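Local coordinates for Ras GTPase-activating-like protein IQGAP2 (Homo sapiens, PDB 4EZA), which probably acts as a signalling scaffold that binds phosphoinositides through the atypical, pseudo-C2 domain described here, at residues Gly33-Ile38 with Val49-Ile54; Val76-Gln81 with Met94-Lys99. All blocks are in the same frame, centred on the assembly; numbering follows the deposited sequence.

In the fold
Both contacts join the four-stranded antiparallel sheet (22-25, 49-55, 61-68, 71-79) to the three-stranded one (35-38, 100-103, 93-97), each from a different pair of strands. Contact 1 sets edge strand 35-38 against strand 49-55, one place in from the edge of the larger sheet; contact 2 packs edge strand 71-79 against edge strand 93-97. Their centres lie about 11 Å apart and about 4 and 7 Å from the centre of the chain. They meet where Phe-51 CE1 comes 3.8 Å from Phe-97 CE2 and 4.1 Å from Met-96 CE, so one apolar layer runs through both. Both contacts belong to the interior between the two sheets.

Contact 1 of 2, residues Gly33-Ile38 with Val49-Ile54; sequences GVLLDI and VTFDII
Leu-35 and Phe-51 point at one another from facing strands, and their side chains cross at about a right angle. Methyl CD1 of Leu-35 comes to the far end of the ring obliquely, 3.7 Å from Phe-51 CE2 and 4.0 Å from Phe-51 CZ. With CG of Leu-35 anti to the backbone N (chi1 -176°), the branch is carried out across the interior. The CA atoms of Leu-35 and Phe-51 are 10.8 Å apart, a span that suits a long leucine facing a flat, wide phenylalanine. Further along, Ile-38 and Val-49 reach toward each other tip to tip, with Ile-38 CD1 4.1 Å from Val-49 CG1. The CA atoms of Ile-38 and Val-49 stand 9.5 Å apart, and the extended isoleucine supplies the length that the short, beta-branched valine lacks.

No hydrogen bond joins the two segments, as expected of strands in different sheets: this is the face-to-face packing of a beta sandwich, in keeping with the pseudo-C2 fold. Leu-36 and Asp-37 both face Lys-101 in a classic beta bulge, and on either side of this pair Leu-35 and Ile-38 both point inward. A weak bond from Ile-38 N to Asp-37 OD1 (2.9 Å) lies within the bulged strand. Leu-29 of helix 26-32 and Val-100 of strand 100-103 touch both Leu-35 and Phe-51, while Ala-26 touches both Ile-38 and Val-49.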
# COMPACT_ATOMS: atom_id res chain seq x y z
N GLY A 33 -2.51 -8.87 -6.28
CA GLY A 33 -1.39 -8.38 -7.09
C GLY A 33 -0.93 -6.98 -6.75
O GLY A 33 0.03 -6.48 -7.33
N VAL A 34 -1.60 -6.34 -5.81
CA VAL A 34 -1.19 -5.02 -5.35
C VAL A 34 0.14 -5.11 -4.61
O VAL A 34 1.01 -4.23 -4.77
CB VAL A 34 -2.25 -4.39 -4.38
CG1 VAL A 34 -1.74 -3.06 -3.78
CG2 VAL A 34 -3.54 -4.17 -5.08
N LEU A 35 0.30 -6.15 -3.82
CA LEU A 35 1.51 -6.32 -3.03
C LEU A 35 2.35 -7.41 -3.68
O LEU A 35 1.85 -8.52 -3.96
CB LEU A 35 1.15 -6.68 -1.59
CG LEU A 35 2.30 -6.80 -0.60
CD1 LEU A 35 1.86 -6.21 0.75
CD2 LEU A 35 2.68 -8.20 -0.46
N LEU A 36 3.63 -7.12 -3.87
CA LEU A 36 4.58 -8.11 -4.38
C LEU A 36 5.26 -8.91 -3.26
O LEU A 36 5.31 -10.14 -3.32
CB LEU A 36 5.65 -7.46 -5.28
CG LEU A 36 5.20 -7.05 -6.69
CD1 LEU A 36 4.30 -5.82 -6.64
CD2 LEU A 36 6.40 -6.81 -7.58
N ASP A 37 5.80 -8.21 -2.26
CA ASP A 37 6.52 -8.90 -1.19
C ASP A 37 6.75 -7.97 -0.02
O ASP A 37 6.67 -6.75 -0.15
CB ASP A 37 7.86 -9.43 -1.71
CG ASP A 37 8.41 -10.60 -0.89
OD1 ASP A 37 7.73 -11.14 0.02
OD2 ASP A 37 9.56 -11.00 -1.17
N ILE A 38 7.02 -8.58 1.13
CA ILE A 38 7.45 -7.86 2.34
C ILE A 38 8.77 -8.50 2.77
O ILE A 38 8.81 -9.70 3.08
CB ILE A 38 6.43 -7.96 3.48
CG1 ILE A 38 5.09 -7.33 3.08
CG2 ILE A 38 6.99 -7.24 4.74
CD1 ILE A 38 3.95 -7.58 4.05
N VAL A 49 0.02 -8.76 8.84
CA VAL A 49 0.22 -7.37 8.44
C VAL A 49 -1.05 -6.84 7.84
O VAL A 49 -1.68 -7.50 6.99
CB VAL A 49 1.39 -7.24 7.43
CG1 VAL A 49 1.43 -5.86 6.82
CG2 VAL A 49 2.71 -7.58 8.12
N THR A 50 -1.44 -5.64 8.26
CA THR A 50 -2.62 -4.97 7.70
C THR A 50 -2.22 -3.58 7.26
O THR A 50 -1.28 -2.98 7.80
CB THR A 50 -3.79 -4.94 8.71
OG1 THR A 50 -4.29 -6.27 8.90
CG2 THR A 50 -4.94 -4.07 8.23
N PHE A 51 -2.90 -3.09 6.24
CA PHE A 51 -2.74 -1.71 5.77
C PHE A 51 -4.06 -0.99 5.89
O PHE A 51 -5.06 -1.50 5.41
CB PHE A 51 -2.25 -1.69 4.33
CG PHE A 51 -0.95 -2.38 4.15
CD1 PHE A 51 0.25 -1.74 4.45
CD2 PHE A 51 -0.91 -3.70 3.69
CE1 PHE A 51 1.46 -2.41 4.32
CE2 PHE A 51 0.29 -4.36 3.55
CZ PHE A 51 1.47 -3.72 3.86
N ASP A 52 -4.05 0.14 6.58
CA ASP A 52 -5.23 1.00 6.73
C ASP A 52 -5.07 2.14 5.74
O ASP A 52 -4.02 2.80 5.74
CB ASP A 52 -5.33 1.61 8.14
CG ASP A 52 -5.68 0.60 9.22
OD1 ASP A 52 -5.91 -0.60 8.91
OD2 ASP A 52 -5.74 1.01 10.41
N ILE A 53 -6.10 2.39 4.93
CA ILE A 53 -6.07 3.48 3.97
C ILE A 53 -7.05 4.54 4.40
O ILE A 53 -8.24 4.27 4.51
CB ILE A 53 -6.47 3.05 2.56
CG1 ILE A 53 -5.75 1.77 2.11
CG2 ILE A 53 -6.31 4.22 1.58
CD1 ILE A 53 -4.28 1.84 1.99
N ILE A 54 -6.56 5.75 4.63
CA ILE A 54 -7.41 6.83 5.12
C ILE A 54 -7.32 8.05 4.20
O ILE A 54 -6.22 8.48 3.84
CB ILE A 54 -7.03 7.22 6.57
CG1 ILE A 54 -6.43 6.02 7.32
CG2 ILE A 54 -8.25 7.76 7.31
CD1 ILE A 54 -5.29 6.35 8.29

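Contact 2 of 2, residues Val76-Gln81 with Met94-Lys99; sequences VQLNIQ and MKMFDK
Val-76 and Phe-97 make the tight end of this contact. Methyl CG1 of Val-76 approaches the outer part of the ring obliquely, 3.6 Å from Phe-97 CZ and 3.7 Å from Phe-97 CE1. CG1 sits between the backbone N and the carbonyl carbon of Val-76 (chi1 69°), and from there it also meets Met-96, 4.1 Å from Met-96 CG. The main chain closes in as well, since the carbonyl O of Met-96 lies 3.9 Å from Val-76 CG1. A compact, beta-branched valine suits this place because its carbons meet both neighbours while its backbone stays in the sheet, bonded to Val-64.

The strand 93-97 turns a corner at Met-96, and Met-96 with Phe-97 forms a classic beta bulge opposite Val-100. This brings two successive large side chains to the strand 71-79 where the two sheets of the pseudo-C2 sandwich come together. With the ring of Phe-97 cut back to an alanine, the CG1 methyl of Val-76 would probably lose its closest partner here and a gap would be likely to open beside it.

Packing is looser toward Leu-78, whose CD1 stays 4.3 Å from Met-96 SD. The unbranched methionine is bent at chi3 (75°), turning its CE methyl toward Phe-51, while Leu-78 is also covered by Leu-107 of helix 104-112. Solvent lies on the other side: Gln-77 of one segment and Lys-95 and Asp-98 of the other are exposed, and Lys-95 forms a salt bridge to Asp-39. Beyond Leu-78 the strand passes into helix 80-88, where Asn-79 is the N-cap and its OD1 accepts from Gln-81 N at 2.8 Å, the donor tilted 15° from the carbonyl plane.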
# COMPACT_ATOMS: atom_id res chain seq x y z
N VAL A 76 2.75 6.41 5.66
CA VAL A 76 3.21 7.11 4.45
C VAL A 76 2.05 7.89 3.83
O VAL A 76 0.91 7.44 3.88
CB VAL A 76 3.85 6.14 3.42
CG1 VAL A 76 2.81 5.22 2.80
CG2 VAL A 76 4.62 6.90 2.33
N GLN A 77 2.34 9.06 3.29
CA GLN A 77 1.35 9.79 2.52
C GLN A 77 1.66 9.67 1.05
O GLN A 77 2.81 9.85 0.62
CB GLN A 77 1.27 11.25 2.98
CG GLN A 77 0.65 11.35 4.39
CD GLN A 77 0.15 12.74 4.77
OE1 GLN A 77 -0.59 12.88 5.74
NE2 GLN A 77 0.55 13.75 4.02
N LEU A 78 0.63 9.34 0.28
CA LEU A 78 0.75 9.17 -1.16
C LEU A 78 -0.12 10.16 -1.90
O LEU A 78 -1.31 10.31 -1.61
CB LEU A 78 0.36 7.74 -1.57
CG LEU A 78 1.14 6.62 -0.87
CD1 LEU A 78 0.55 5.30 -1.29
CD2 LEU A 78 2.66 6.68 -1.23
N ASN A 79 0.48 10.79 -2.90
CA ASN A 79 -0.14 11.81 -3.71
C ASN A 79 -0.51 11.19 -5.05
O ASN A 79 0.33 10.67 -5.76
CB ASN A 79 0.89 12.94 -3.87
CG ASN A 79 0.40 14.10 -4.71
OD1 ASN A 79 -0.32 13.94 -5.69
ND2 ASN A 79 0.82 15.30 -4.34
N ILE A 80 -1.79 11.26 -5.40
CA ILE A 80 -2.27 10.68 -6.67
C ILE A 80 -1.54 11.21 -7.91
O ILE A 80 -1.32 10.44 -8.86
CB ILE A 80 -3.81 10.89 -6.81
CG1 ILE A 80 -4.41 10.05 -7.97
CG2 ILE A 80 -4.18 12.41 -6.97
CD1 ILE A 80 -4.12 8.61 -7.91
N GLN A 81 -1.16 12.48 -7.90
CA GLN A 81 -0.45 13.07 -9.05
C GLN A 81 0.92 12.42 -9.18
O GLN A 81 1.39 12.16 -10.30
CB GLN A 81 -0.29 14.58 -8.93
CG GLN A 81 -1.55 15.40 -8.97
CD GLN A 81 -1.25 16.82 -9.38
OE1 GLN A 81 -0.55 17.56 -8.67
NE2 GLN A 81 -1.76 17.22 -10.55
N MET A 94 6.97 -0.02 -6.68
CA MET A 94 7.57 0.93 -5.76
C MET A 94 7.61 0.35 -4.37
O MET A 94 6.76 -0.47 -4.00
CB MET A 94 6.78 2.23 -5.78
CG MET A 94 5.36 2.11 -5.34
SD MET A 94 4.48 3.66 -5.44
CE MET A 94 5.50 4.66 -4.51
N LYS A 95 8.60 0.77 -3.59
CA LYS A 95 8.69 0.39 -2.18
C LYS A 95 7.89 1.40 -1.36
O LYS A 95 8.42 2.46 -0.99
CB LYS A 95 10.16 0.36 -1.72
CG LYS A 95 10.98 -0.74 -2.36
CD LYS A 95 10.52 -2.14 -1.98
CE LYS A 95 11.05 -2.61 -0.63
NZ LYS A 95 12.44 -3.17 -0.65
N MET A 96 6.61 1.10 -1.15
CA MET A 96 5.67 1.98 -0.46
C MET A 96 6.10 2.18 1.00
O MET A 96 5.94 3.27 1.57
CB MET A 96 4.26 1.39 -0.55
CG MET A 96 3.16 2.11 0.22
SD MET A 96 1.55 1.35 -0.05
CE MET A 96 1.67 -0.13 0.93
N PHE A 97 6.66 1.12 1.57
CA PHE A 97 7.40 1.19 2.83
C PHE A 97 8.75 0.55 2.59
O PHE A 97 8.96 -0.09 1.56
CB PHE A 97 6.65 0.48 3.96
CG PHE A 97 5.32 1.11 4.28
CD1 PHE A 97 5.26 2.30 5.01
CD2 PHE A 97 4.14 0.52 3.87
CE1 PHE A 97 4.04 2.88 5.32
CE2 PHE A 97 2.89 1.12 4.17
CZ PHE A 97 2.86 2.29 4.91
N ASP A 98 9.68 0.74 3.53
CA ASP A 98 11.05 0.26 3.36
C ASP A 98 11.11 -1.20 2.91
O ASP A 98 11.93 -1.55 2.07
CB ASP A 98 11.87 0.45 4.65
CG ASP A 98 12.64 1.78 4.67
OD1 ASP A 98 12.70 2.48 3.62
OD2 ASP A 98 13.20 2.11 5.74
N LYS A 99 10.22 -2.03 3.45
CA LYS A 99 10.22 -3.47 3.19
C LYS A 99 9.04 -3.92 2.33
O LYS A 99 8.90 -5.11 2.07
CB LYS A 99 10.20 -4.24 4.52
CG LYS A 99 11.43 -4.03 5.44
CD LYS A 99 11.55 -5.10 6.56
CE LYS A 99 10.60 -4.86 7.77
NZ LYS A 99 10.99 -5.58 9.05